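Local coordinates for protein interpain A (Prevotella intermedia, PDB 3BB7) that probably acts as a cysteine protease of the C10 family, captured here as an inactive-mutant fragment of its zymogen with prodomain and catalytic domain in one chain, at residues M195-G198 and G203-A206; H11-F16 and W53-I58; T159-A164 and T217-T222; Q97-K102 and G172-A177; P79-A84 and W237-F242. The protein carries 1 engineered substitution. All blocks are in the same frame, centred on the assembly; numbering follows the deposited sequence.

In the fold
The five contacts lie apart, and their chemistry follows their place in the fold. Contacts 1 and 3 are buried in the peptidase part. Contact 1 is a backbone bridge with a serine hydroxyl bonded to a backbone N-H, near the predicted nucleophile position; contact 3 is a small meeting of two aromatic rings. Contact 2, partly buried, joins the chain at the start of strand 14-18 to helix 49-68 of the inhibitor-like propart through a tyrosine and two aliphatic side chains. Contacts 4 and 5 reach the surface, where a ring laid against aliphatic carbons is supplemented by a lysine and an acid. Helix 176-192 starts in contact 4, and its His-188 holds the tyrosine of contact 3.

Contact 1: residues M195-G198 and G203-A206; sequences MQYG and GSGA
Gly-203 begins the approach with its carbonyl: O lies 3.2 Å from CA of Gly-198 in a CA-H...O contact. The residue's positive phi, 80°, suits a glycine at this point of the chain. Ser-204 then supplies the side-chain hydrogen bond of the contact. Its OG, turned away from its own carbonyl carbon (chi1 -62°), takes the N-H of Gly-198 at a N-OG distance of 2.8 Å in a nearly straight bond, and it is also hydrogen-bonded to the carbonyl of Ile-113, so this buried hydroxyl is held by two partners, Gly-198 of its own loop and Ile-113 of the loop before helix 116-128. The same OG comes obliquely to the Tyr-197 ring, 3.6 Å from CD2. At Gly-205 the two segments form a single antiparallel beta bridge, a hydrogen-bonded pair with Gln-196 inside the connection between helices 176-192 and 208-218 of the C10 peptidase domain. Gly-205 N donates to Gln-196 O at 2.9 Å, and Gln-196 N returns the bond to Gly-205 O at 2.8 Å. Met-195 folds back over this bridge because its chain bends at both chi2 and chi3, bringing SD within 3.5 Å of Gly-205 O, while its CG sits over the centre of the Tyr-197 ring. Ala-206 ends the segment with CB 3.8 Å from Met-195 SD. Beyond them lies helix 116-128, which Met-195 touches at Ala-118 and Ala-206 at Val-117; the side chain of the engineered Ala-116, at the predicted nucleophile position, is about 7 Å from that of Met-195.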
# COMPACT_ATOMS: atom_id res chain seq x y z
N MET A 195 11.00 8.16 -8.08
CA MET A 195 9.78 8.92 -7.84
C MET A 195 9.68 10.16 -8.72
O MET A 195 10.68 10.88 -8.92
CB MET A 195 9.74 9.35 -6.37
CG MET A 195 8.38 9.88 -5.85
SD MET A 195 7.02 8.68 -5.94
CE MET A 195 7.52 7.51 -4.67
N GLN A 196 8.46 10.44 -9.19
CA GLN A 196 8.12 11.67 -9.91
C GLN A 196 7.36 12.48 -8.87
O GLN A 196 6.16 12.28 -8.66
CB GLN A 196 7.25 11.35 -11.12
CG GLN A 196 8.05 10.56 -12.17
CD GLN A 196 7.29 10.30 -13.43
OE1 GLN A 196 7.37 9.19 -13.99
NE2 GLN A 196 6.55 11.30 -13.91
N TYR A 197 8.05 13.41 -8.23
CA TYR A 197 7.50 14.08 -7.06
C TYR A 197 6.49 15.13 -7.45
O TYR A 197 6.60 15.81 -8.50
CB TYR A 197 8.62 14.71 -6.25
CG TYR A 197 9.33 13.71 -5.36
CD1 TYR A 197 10.60 13.25 -5.68
CD2 TYR A 197 8.74 13.23 -4.19
CE1 TYR A 197 11.28 12.30 -4.87
CE2 TYR A 197 9.40 12.31 -3.36
CZ TYR A 197 10.68 11.86 -3.69
OH TYR A 197 11.29 10.94 -2.89
N GLY A 198 5.51 15.35 -6.56
CA GLY A 198 4.54 16.42 -6.77
C GLY A 198 4.05 16.94 -5.44
O GLY A 198 4.28 16.31 -4.41
N GLY A 203 0.29 14.83 -6.10
CA GLY A 203 0.80 13.52 -5.72
C GLY A 203 2.15 13.23 -6.33
O GLY A 203 2.61 13.91 -7.27
N SER A 204 2.78 12.18 -5.81
CA SER A 204 4.11 11.74 -6.25
C SER A 204 3.99 10.30 -6.71
O SER A 204 3.50 9.43 -5.98
CB SER A 204 5.10 11.88 -5.09
OG SER A 204 5.19 13.24 -4.70
N GLY A 205 4.41 10.04 -7.94
CA GLY A 205 4.14 8.72 -8.58
C GLY A 205 5.38 7.94 -8.93
O GLY A 205 6.38 8.50 -9.34
N ALA A 206 5.31 6.62 -8.78
CA ALA A 206 6.40 5.73 -9.15
C ALA A 206 5.87 4.42 -9.70
O ALA A 206 4.75 3.99 -9.34
CB ALA A 206 7.29 5.44 -7.93

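Contact 2: residues H11-F16 and W53-I58; sequences HTYTVF and WWLKAI
Tyr-13 presents one face of its ring to Leu-55, whose CD2 methyl sits above it in a CH-pi contact, 4.0 Å from CD2 to the ring centroid. The methyl is displaced toward the rim, at the phenol end, where it lies 3.7 Å from CZ of Tyr-13. The other branch of Leu-55 goes to the hydroxyl, with CD1 3.6 Å from Tyr-13 OH. Both methyls stay on the same side of the ring plane, CD2 over the ring and CD1 by the hydroxyl; the two side chains run roughly perpendicular. Ile-58, one helical turn further on, adds a looser oblique contact: its CG2 is 4.4 Å from Tyr-13 CD2. The ring carbon CG of Tyr-13 is placed between the backbone N and the carbonyl carbon (chi1 64°); with CB already directed at the helix, this torsion carries the ring to Leu-55. These elements belong to the Spi-inhibitor-like propart of the zymogen, in which the antiparallel strands 4-9, 14-18, 23-26 and 35-39 form one end of the large sheet. Trp-54 and Ile-58 rest on Leu-36 of strand 35-39, and Tyr-13, reaching across to Leu-55, also touches Val-25 of strand 23-26. A polar tie lies beside the apolar contact, where Thr-12 OG1 is hydrogen-bonded to Asp-59 OD2 just beyond the segment. The helix also faces the peptidase part: Trp-54 NE1 is bonded to the carbonyl of Lys-295, and Trp-53 stacks on His-267, the predicted proton acceptor, consistent with a propart that obstructs the active site until it is removed.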
# COMPACT_ATOMS: atom_id res chain seq x y z
N HIS A 11 -24.43 2.55 -5.94
CA HIS A 11 -25.26 1.48 -6.51
C HIS A 11 -24.68 0.08 -6.31
O HIS A 11 -25.39 -0.92 -6.48
CB HIS A 11 -25.55 1.72 -7.99
CG HIS A 11 -26.31 2.98 -8.25
ND1 HIS A 11 -27.00 3.65 -7.26
CD2 HIS A 11 -26.53 3.68 -9.39
CE1 HIS A 11 -27.58 4.72 -7.77
NE2 HIS A 11 -27.31 4.77 -9.06
N THR A 12 -23.40 0.01 -5.92
CA THR A 12 -22.72 -1.29 -5.79
C THR A 12 -22.28 -1.63 -4.37
O THR A 12 -22.09 -2.81 -4.06
CB THR A 12 -21.47 -1.37 -6.67
OG1 THR A 12 -20.64 -0.24 -6.40
CG2 THR A 12 -21.84 -1.37 -8.16
N TYR A 13 -22.08 -0.62 -3.53
CA TYR A 13 -21.65 -0.87 -2.15
C TYR A 13 -22.18 0.19 -1.21
O TYR A 13 -22.52 1.30 -1.62
CB TYR A 13 -20.12 -0.95 -2.01
CG TYR A 13 -19.40 0.34 -2.35
CD1 TYR A 13 -19.34 1.40 -1.43
CD2 TYR A 13 -18.79 0.52 -3.60
CE1 TYR A 13 -18.71 2.60 -1.74
CE2 TYR A 13 -18.14 1.72 -3.92
CZ TYR A 13 -18.11 2.76 -2.99
OH TYR A 13 -17.48 3.94 -3.32
N THR A 14 -22.22 -0.17 0.08
CA THR A 14 -22.69 0.71 1.13
C THR A 14 -21.67 0.60 2.25
O THR A 14 -21.20 -0.51 2.57
CB THR A 14 -24.08 0.26 1.65
OG1 THR A 14 -25.01 0.23 0.55
CG2 THR A 14 -24.64 1.21 2.70
N VAL A 15 -21.28 1.75 2.80
CA VAL A 15 -20.40 1.78 3.97
C VAL A 15 -21.34 1.88 5.17
O VAL A 15 -22.17 2.80 5.28
CB VAL A 15 -19.42 2.98 3.90
CG1 VAL A 15 -18.67 3.13 5.20
CG2 VAL A 15 -18.46 2.80 2.73
N PHE A 16 -21.22 0.92 6.09
CA PHE A 16 -22.05 0.94 7.28
C PHE A 16 -21.17 1.08 8.51
O PHE A 16 -20.22 0.31 8.66
CB PHE A 16 -22.78 -0.39 7.45
CG PHE A 16 -24.00 -0.57 6.57
CD1 PHE A 16 -23.94 -1.36 5.43
CD2 PHE A 16 -25.24 -0.03 6.93
CE1 PHE A 16 -25.07 -1.57 4.63
CE2 PHE A 16 -26.37 -0.24 6.12
CZ PHE A 16 -26.28 -1.01 4.98
N TRP A 53 -8.97 4.04 -4.87
CA TRP A 53 -8.76 3.08 -5.96
C TRP A 53 -9.53 1.79 -5.70
O TRP A 53 -10.25 1.29 -6.58
CB TRP A 53 -7.27 2.76 -6.17
CG TRP A 53 -7.12 1.57 -7.05
CD1 TRP A 53 -7.21 1.53 -8.43
CD2 TRP A 53 -6.94 0.21 -6.63
NE1 TRP A 53 -7.04 0.24 -8.88
CE2 TRP A 53 -6.90 -0.59 -7.80
CE3 TRP A 53 -6.79 -0.39 -5.38
CZ2 TRP A 53 -6.77 -1.99 -7.74
CZ3 TRP A 53 -6.64 -1.79 -5.31
CH2 TRP A 53 -6.63 -2.57 -6.50
N TRP A 54 -9.40 1.27 -4.48
CA TRP A 54 -10.01 -0.01 -4.14
C TRP A 54 -11.54 0.08 -4.33
O TRP A 54 -12.15 -0.83 -4.89
CB TRP A 54 -9.65 -0.39 -2.70
CG TRP A 54 -10.26 -1.71 -2.31
CD1 TRP A 54 -9.77 -2.97 -2.60
CD2 TRP A 54 -11.46 -1.90 -1.54
NE1 TRP A 54 -10.63 -3.93 -2.08
CE2 TRP A 54 -11.65 -3.30 -1.41
CE3 TRP A 54 -12.38 -1.01 -0.96
CZ2 TRP A 54 -12.77 -3.83 -0.76
CZ3 TRP A 54 -13.47 -1.55 -0.29
CH2 TRP A 54 -13.65 -2.94 -0.19
N LEU A 55 -12.16 1.17 -3.89
CA LEU A 55 -13.60 1.33 -4.08
C LEU A 55 -13.97 1.35 -5.57
O LEU A 55 -14.99 0.77 -5.97
CB LEU A 55 -14.10 2.61 -3.41
CG LEU A 55 -14.09 2.61 -1.87
CD1 LEU A 55 -14.45 4.02 -1.36
CD2 LEU A 55 -15.03 1.58 -1.27
N LYS A 56 -13.18 2.04 -6.38
CA LYS A 56 -13.44 2.10 -7.84
C LYS A 56 -13.30 0.71 -8.48
O LYS A 56 -14.13 0.30 -9.31
CB LYS A 56 -12.51 3.12 -8.50
CG LYS A 56 -12.85 4.57 -8.13
CD LYS A 56 -12.08 5.57 -8.98
CE LYS A 56 -12.79 6.93 -8.99
NZ LYS A 56 -12.29 7.85 -10.08
N ALA A 57 -12.27 -0.03 -8.08
CA ALA A 57 -12.03 -1.40 -8.55
C ALA A 57 -13.18 -2.36 -8.12
O ALA A 57 -13.65 -3.17 -8.93
CB ALA A 57 -10.70 -1.90 -8.01
N ILE A 58 -13.65 -2.21 -6.88
CA ILE A 58 -14.81 -3.00 -6.42
C ILE A 58 -16.04 -2.70 -7.27
O ILE A 58 -16.71 -3.62 -7.76
CB ILE A 58 -15.06 -2.68 -4.92
CG1 ILE A 58 -13.99 -3.33 -4.03
CG2 ILE A 58 -16.47 -3.07 -4.47
CD1 ILE A 58 -14.07 -4.87 -3.87

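Contact 3: residues T159-A164 and T217-T222; sequences TTYDWA and TYFGFT
The chain leaving the C-terminal end of helix 208-218 meets the loop after strand 150-154 through two aromatic side chains, Phe-219 and Tyr-161. Their touching parts are small: CE2 of Phe-219 comes 3.5 Å from OH of Tyr-161 and 3.7 Å from its CZ, so one corner of the phenylalanine rests against the phenol end of the tyrosine. The rings meet obliquely; their centroids are 5.7 Å apart and their planes inclined at 38°, and the side chains approach nearly at right angles. With CG beside the backbone N (chi1 -69°), the end of Phe-219 comes nearer to Tyr-161 than its CB direction alone would suggest. The hydroxyl of Tyr-161 finds its polar partner in His-188, hydrogen-bonding to ND1, and the two rings also meet with their planes about perpendicular. In this way helix 176-192 of the C10 peptidase domain fixes the phenol end against which Phe-219 packs, in a buried aromatic cluster away from the predicted catalytic residues. Phe-156 extends the cluster by meeting Phe-219 edge-to-face and touching Tyr-161, while Leu-125 of helix 116-128 also packs on Phe-219. The Tyr-161 ring is flanked by its own loop, since Thr-159 CG2 stands 3.5 Å above the plane of one face, toward the rim. Tyr-161 CB in turn lies above one face of the Trp-163 indole. On the other side of the contact the chain turns off its helix at Gly-220, whose positive phi marks the departure just after Phe-219.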
# COMPACT_ATOMS: atom_id res chain seq x y z
N THR A 159 24.37 6.05 4.62
CA THR A 159 23.28 6.25 5.54
C THR A 159 23.05 5.00 6.38
O THR A 159 22.81 3.92 5.83
CB THR A 159 21.98 6.63 4.80
OG1 THR A 159 22.19 7.88 4.16
CG2 THR A 159 20.80 6.77 5.76
N THR A 160 23.14 5.15 7.71
CA THR A 160 22.76 4.10 8.63
C THR A 160 21.33 4.42 9.07
O THR A 160 21.12 5.34 9.86
CB THR A 160 23.71 4.06 9.84
OG1 THR A 160 25.05 3.83 9.37
CG2 THR A 160 23.33 2.95 10.80
N TYR A 161 20.35 3.68 8.55
CA TYR A 161 18.94 3.97 8.85
C TYR A 161 18.68 3.90 10.35
O TYR A 161 19.12 2.98 11.04
CB TYR A 161 17.98 3.09 8.03
CG TYR A 161 18.22 3.35 6.57
CD1 TYR A 161 18.96 2.47 5.81
CD2 TYR A 161 17.78 4.55 5.97
CE1 TYR A 161 19.27 2.76 4.47
CE2 TYR A 161 18.06 4.83 4.65
CZ TYR A 161 18.83 3.94 3.90
OH TYR A 161 19.17 4.26 2.58
N ASP A 162 18.01 4.91 10.88
CA ASP A 162 17.87 5.05 12.34
C ASP A 162 16.63 4.31 12.83
O ASP A 162 15.65 4.92 13.27
CB ASP A 162 17.86 6.52 12.70
CG ASP A 162 17.97 6.77 14.21
OD1 ASP A 162 17.86 7.95 14.60
OD2 ASP A 162 18.18 5.81 15.01
N TRP A 163 16.67 2.98 12.72
CA TRP A 163 15.51 2.14 13.06
C TRP A 163 14.96 2.38 14.47
O TRP A 163 13.76 2.34 14.68
CB TRP A 163 15.83 0.65 12.88
CG TRP A 163 16.32 0.34 11.50
CD1 TRP A 163 17.57 -0.05 11.13
CD2 TRP A 163 15.58 0.51 10.28
NE1 TRP A 163 17.63 -0.24 9.77
CE2 TRP A 163 16.43 0.13 9.21
CE3 TRP A 163 14.27 0.90 9.98
CZ2 TRP A 163 16.00 0.15 7.87
CZ3 TRP A 163 13.85 0.93 8.65
CH2 TRP A 163 14.72 0.58 7.60
N ALA A 164 15.86 2.65 15.42
CA ALA A 164 15.43 2.83 16.82
C ALA A 164 14.58 4.09 17.02
O ALA A 164 13.90 4.17 18.05
CB ALA A 164 16.65 2.85 17.77
N THR A 217 19.13 -2.61 -5.88
CA THR A 217 20.36 -1.87 -6.11
C THR A 217 20.82 -1.00 -4.96
O THR A 217 22.02 -1.00 -4.62
CB THR A 217 20.24 -1.04 -7.39
OG1 THR A 217 20.16 -1.97 -8.48
CG2 THR A 217 21.45 -0.15 -7.62
N TYR A 218 19.89 -0.22 -4.40
CA TYR A 218 20.24 0.77 -3.38
C TYR A 218 20.03 0.25 -1.97
O TYR A 218 20.66 0.74 -1.04
CB TYR A 218 19.44 2.06 -3.59
CG TYR A 218 19.70 2.66 -4.95
CD1 TYR A 218 18.69 2.76 -5.89
CD2 TYR A 218 20.96 3.13 -5.29
CE1 TYR A 218 18.91 3.28 -7.14
CE2 TYR A 218 21.20 3.72 -6.53
CZ TYR A 218 20.18 3.76 -7.47
OH TYR A 218 20.41 4.28 -8.73
N PHE A 219 19.18 -0.76 -1.79
CA PHE A 219 18.95 -1.30 -0.45
C PHE A 219 19.49 -2.70 -0.24
O PHE A 219 19.50 -3.21 0.89
CB PHE A 219 17.47 -1.25 -0.07
CG PHE A 219 16.94 0.15 0.15
CD1 PHE A 219 16.20 0.79 -0.83
CD2 PHE A 219 17.14 0.81 1.37
CE1 PHE A 219 15.67 2.08 -0.63
CE2 PHE A 219 16.60 2.09 1.60
CZ PHE A 219 15.86 2.73 0.60
N GLY A 220 19.90 -3.35 -1.34
CA GLY A 220 20.52 -4.66 -1.27
C GLY A 220 19.59 -5.84 -1.04
O GLY A 220 20.03 -6.90 -0.59
N PHE A 221 18.31 -5.67 -1.36
CA PHE A 221 17.37 -6.79 -1.31
C PHE A 221 17.52 -7.64 -2.56
O PHE A 221 16.83 -7.41 -3.57
CB PHE A 221 15.93 -6.33 -1.17
CG PHE A 221 15.61 -5.72 0.16
CD1 PHE A 221 15.43 -6.54 1.28
CD2 PHE A 221 15.55 -4.34 0.31
CE1 PHE A 221 15.11 -5.97 2.55
CE2 PHE A 221 15.29 -3.75 1.55
CZ PHE A 221 15.04 -4.56 2.68
N THR A 222 18.45 -8.60 -2.48
CA THR A 222 18.82 -9.40 -3.64
C THR A 222 17.62 -10.02 -4.35
O THR A 222 17.61 -10.09 -5.59
CB THR A 222 19.81 -10.48 -3.20
OG1 THR A 222 19.17 -11.39 -2.31
CG2 THR A 222 20.94 -9.87 -2.50

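Contact 4: residues Q97-K102 and G172-A177; sequences QMPYNK and GNYTEA
The apolar part of the contact is Pro-99 laid over one face of the Tyr-174 ring. Its CG makes a CH-pi contact, 4.1 Å from CG to the ring centroid, shifted toward the phenol end so that CG is 3.7 Å from CZ of Tyr-174. Pro-99 CB reaches the hydroxyl as well, 3.7 Å from Tyr-174 OH. The two side chains come from opposite directions, the proline arriving over the ring face. The proline stands at a bend of the chain: a cis peptide bond precedes it, and it begins a type I beta turn closed by Lys-102 N to Pro-99 O at 3.0 Å. This loop of the C10 peptidase domain meets the start of helix 176-192, where Thr-175 is the N-cap and Glu-178 bonds back to its N-H, fitting a capping box. The charged part is looser. Lys-102 stretches its fully extended chain across that of Glu-176 to form a long salt bridge, NZ to OE1 3.6 Å, near the protein surface, and NZ has a second, weak partner in Asn-180. Tyr-170 meets the Tyr-174 ring edge-to-face and also touches Pro-99.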
# COMPACT_ATOMS: atom_id res chain seq x y z
N GLN A 97 2.64 13.07 4.19
CA GLN A 97 2.91 14.49 4.50
C GLN A 97 3.79 14.66 5.75
O GLN A 97 4.67 13.83 5.98
CB GLN A 97 1.62 15.31 4.47
CG GLN A 97 0.97 15.22 3.10
CD GLN A 97 -0.18 16.14 2.92
OE1 GLN A 97 -1.31 15.80 3.27
NE2 GLN A 97 0.09 17.32 2.38
N MET A 98 3.64 15.74 6.52
CA MET A 98 4.60 15.93 7.62
C MET A 98 4.42 14.89 8.72
O MET A 98 3.29 14.55 9.06
CB MET A 98 4.54 17.37 8.16
CG MET A 98 5.14 18.35 7.18
SD MET A 98 6.95 18.23 7.02
CE MET A 98 7.47 18.72 8.68
N PRO A 99 5.52 14.40 9.30
CA PRO A 99 6.92 14.73 9.01
C PRO A 99 7.58 13.84 7.97
O PRO A 99 8.78 13.99 7.69
CB PRO A 99 7.60 14.49 10.36
CG PRO A 99 6.80 13.31 10.93
CD PRO A 99 5.39 13.48 10.45
N TYR A 100 6.82 12.90 7.39
CA TYR A 100 7.37 11.94 6.43
C TYR A 100 8.07 12.62 5.28
O TYR A 100 9.06 12.09 4.76
CB TYR A 100 6.24 11.06 5.91
CG TYR A 100 5.40 10.48 7.05
CD1 TYR A 100 4.10 10.95 7.32
CD2 TYR A 100 5.93 9.49 7.91
CE1 TYR A 100 3.35 10.43 8.42
CE2 TYR A 100 5.18 8.97 8.96
CZ TYR A 100 3.91 9.46 9.22
OH TYR A 100 3.23 8.88 10.27
N ASN A 101 7.52 13.78 4.86
CA ASN A 101 8.06 14.52 3.71
C ASN A 101 8.99 15.67 4.10
O ASN A 101 9.27 16.53 3.24
CB ASN A 101 6.92 15.05 2.83
CG ASN A 101 6.09 16.14 3.52
OD1 ASN A 101 6.19 16.31 4.74
ND2 ASN A 101 5.29 16.90 2.74
N LYS A 102 9.45 15.71 5.35
CA LYS A 102 10.25 16.85 5.88
C LYS A 102 11.45 17.20 5.02
O LYS A 102 11.84 18.38 4.92
CB LYS A 102 10.72 16.52 7.32
CG LYS A 102 11.54 17.57 8.07
CD LYS A 102 11.71 17.15 9.54
CE LYS A 102 12.85 17.91 10.15
NZ LYS A 102 12.97 17.64 11.60
N GLY A 172 0.59 12.57 16.43
CA GLY A 172 0.56 13.43 17.59
C GLY A 172 1.97 13.90 17.86
O GLY A 172 2.59 14.60 17.03
N ASN A 173 2.51 13.46 18.99
CA ASN A 173 3.79 13.95 19.46
C ASN A 173 4.94 13.14 18.89
O ASN A 173 4.79 11.93 18.64
CB ASN A 173 3.82 13.94 20.99
CG ASN A 173 2.83 14.93 21.58
OD1 ASN A 173 2.26 15.78 20.86
ND2 ASN A 173 2.59 14.83 22.88
N TYR A 174 6.06 13.81 18.64
CA TYR A 174 7.31 13.14 18.21
C TYR A 174 8.48 14.12 18.33
O TYR A 174 8.26 15.34 18.35
CB TYR A 174 7.19 12.65 16.77
CG TYR A 174 6.81 13.69 15.73
CD1 TYR A 174 7.78 14.51 15.15
CD2 TYR A 174 5.47 13.84 15.30
CE1 TYR A 174 7.42 15.46 14.18
CE2 TYR A 174 5.11 14.78 14.33
CZ TYR A 174 6.09 15.57 13.79
OH TYR A 174 5.76 16.51 12.82
N THR A 175 9.70 13.58 18.39
CA THR A 175 10.91 14.37 18.51
C THR A 175 11.49 14.64 17.13
O THR A 175 11.16 13.96 16.16
CB THR A 175 12.02 13.64 19.29
OG1 THR A 175 12.47 12.51 18.52
CG2 THR A 175 11.54 13.17 20.68
N GLU A 176 12.40 15.60 17.05
CA GLU A 176 13.05 15.87 15.76
C GLU A 176 13.83 14.67 15.27
O GLU A 176 13.81 14.39 14.07
CB GLU A 176 13.97 17.07 15.85
CG GLU A 176 14.49 17.49 14.47
CD GLU A 176 15.21 18.80 14.48
OE1 GLU A 176 14.61 19.80 14.02
OE2 GLU A 176 16.36 18.84 14.96
N ALA A 177 14.50 13.95 16.17
CA ALA A 177 15.24 12.75 15.74
C ALA A 177 14.30 11.67 15.18
O ALA A 177 14.63 10.99 14.21
CB ALA A 177 16.09 12.19 16.87

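Contact 5: residues P79-A84 and W237-F242; sequences PSKYAA and WMDIVF
Tyr-82 turns one face of its ring to Phe-242, whose CB stands over the centre in a CH-pi contact, 3.7 Å from CB to the centroid and almost on the ring normal. The phenylalanine ring itself leads off obliquely: the two ring centroids are 5.6 Å apart and the planes open by 55°, with Phe-242 CD2 3.9 Å from Tyr-82 CE2. Lys-81 covers the opposite face, its CB 3.7 Å above the plane, so the phenol is clasped between the helix and its own neighbour in sequence. The lysine then bends at chi3 (-86°) and brings its ammonium to Asp-239, where NZ forms a salt bridge with OD1 at 3.3 Å. The phenol hydroxyl is modelled too close to this carboxylate, and its exact place there is doubtful. In the fold, residues 79-84 lie in the loop between helices 49-68 and 116-128, probably part of the connection from propart to peptidase, and here it meets helix 234-246 through Lys-81 and Tyr-82. Further out, Thr-246 joins the two elements, its OG1 hydrogen-bonded to the N-H of Ala-83 and to the carbonyl of Phe-242. Ala-83 O is also bonded to the hydroxyl of Tyr-274 on strand 267-274, whose ring meets that of Phe-242. Another side of the helix is backed by strands 225-228 and 312-315, through Ile-227 and Met-313.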
# COMPACT_ATOMS: atom_id res chain seq x y z
N PRO A 79 -5.70 -24.35 4.73
CA PRO A 79 -4.84 -24.52 5.91
C PRO A 79 -3.93 -25.74 5.86
O PRO A 79 -3.10 -25.90 6.75
CB PRO A 79 -5.85 -24.60 7.07
CG PRO A 79 -7.08 -25.08 6.46
CD PRO A 79 -7.12 -24.57 5.06
N SER A 80 -4.09 -26.59 4.84
CA SER A 80 -3.15 -27.69 4.63
C SER A 80 -1.90 -27.24 3.87
O SER A 80 -0.91 -27.97 3.83
CB SER A 80 -3.83 -28.86 3.89
OG SER A 80 -3.94 -28.61 2.50
N LYS A 81 -1.97 -26.05 3.27
CA LYS A 81 -0.87 -25.47 2.47
C LYS A 81 -0.21 -24.23 3.11
O LYS A 81 0.97 -23.94 2.83
CB LYS A 81 -1.39 -25.06 1.07
CG LYS A 81 -1.77 -26.20 0.10
CD LYS A 81 -1.92 -25.67 -1.37
CE LYS A 81 -3.34 -25.12 -1.67
NZ LYS A 81 -3.47 -24.13 -2.82
N TYR A 82 -0.97 -23.49 3.91
CA TYR A 82 -0.53 -22.17 4.45
C TYR A 82 -0.95 -22.02 5.89
O TYR A 82 -1.76 -22.82 6.37
CB TYR A 82 -1.25 -21.04 3.71
CG TYR A 82 -1.31 -21.20 2.22
CD1 TYR A 82 -0.16 -21.10 1.46
CD2 TYR A 82 -2.51 -21.43 1.58
CE1 TYR A 82 -0.22 -21.24 0.06
CE2 TYR A 82 -2.59 -21.56 0.22
CZ TYR A 82 -1.45 -21.48 -0.54
OH TYR A 82 -1.60 -21.61 -1.90
N ALA A 83 -0.46 -20.97 6.55
CA ALA A 83 -1.04 -20.61 7.83
C ALA A 83 -2.53 -20.43 7.71
O ALA A 83 -3.06 -19.91 6.70
CB ALA A 83 -0.38 -19.33 8.37
N ALA A 84 -3.25 -20.84 8.75
CA ALA A 84 -4.70 -20.66 8.72
C ALA A 84 -5.11 -19.20 8.54
O ALA A 84 -6.10 -18.90 7.88
CB ALA A 84 -5.33 -21.23 9.96
N TRP A 237 -2.52 -15.98 -8.09
CA TRP A 237 -2.15 -14.74 -7.41
C TRP A 237 -2.41 -14.83 -5.89
O TRP A 237 -1.54 -14.47 -5.08
CB TRP A 237 -2.99 -13.61 -8.01
CG TRP A 237 -2.63 -12.24 -7.60
CD1 TRP A 237 -3.34 -11.41 -6.77
CD2 TRP A 237 -1.46 -11.50 -8.00
NE1 TRP A 237 -2.71 -10.20 -6.64
CE2 TRP A 237 -1.56 -10.22 -7.40
CE3 TRP A 237 -0.38 -11.78 -8.83
CZ2 TRP A 237 -0.60 -9.22 -7.60
CZ3 TRP A 237 0.57 -10.79 -9.03
CH2 TRP A 237 0.45 -9.53 -8.41
N MET A 238 -3.57 -15.37 -5.49
CA MET A 238 -3.86 -15.43 -4.07
C MET A 238 -2.93 -16.44 -3.40
O MET A 238 -2.52 -16.23 -2.28
CB MET A 238 -5.31 -15.79 -3.80
CG MET A 238 -6.29 -14.70 -4.19
SD MET A 238 -5.87 -13.04 -3.65
CE MET A 238 -5.79 -13.19 -1.86
N ASP A 239 -2.53 -17.50 -4.10
CA ASP A 239 -1.55 -18.42 -3.48
C ASP A 239 -0.19 -17.74 -3.20
O ASP A 239 0.45 -18.05 -2.19
CB ASP A 239 -1.40 -19.68 -4.33
CG ASP A 239 -2.55 -20.68 -4.09
OD1 ASP A 239 -2.62 -21.67 -4.85
OD2 ASP A 239 -3.38 -20.48 -3.16
N ILE A 240 0.22 -16.82 -4.06
CA ILE A 240 1.43 -16.05 -3.79
C ILE A 240 1.23 -15.22 -2.52
O ILE A 240 2.09 -15.20 -1.64
CB ILE A 240 1.82 -15.14 -4.98
CG1 ILE A 240 2.23 -16.01 -6.17
CG2 ILE A 240 2.95 -14.20 -4.57
CD1 ILE A 240 2.37 -15.23 -7.45
N VAL A 241 0.11 -14.51 -2.44
CA VAL A 241 -0.19 -13.72 -1.24
C VAL A 241 -0.17 -14.59 0.03
O VAL A 241 0.53 -14.26 1.02
CB VAL A 241 -1.52 -12.98 -1.37
CG1 VAL A 241 -1.86 -12.25 -0.04
CG2 VAL A 241 -1.44 -11.95 -2.55
N PHE A 242 -0.90 -15.70 0.02
CA PHE A 242 -0.93 -16.55 1.23
C PHE A 242 0.42 -17.13 1.59
O PHE A 242 0.78 -17.19 2.77
CB PHE A 242 -1.96 -17.68 1.11
CG PHE A 242 -3.36 -17.21 0.82
CD1 PHE A 242 -3.90 -16.07 1.43
CD2 PHE A 242 -4.15 -17.96 -0.06
CE1 PHE A 242 -5.23 -15.68 1.16
CE2 PHE A 242 -5.47 -17.59 -0.34
CZ PHE A 242 -6.02 -16.45 0.27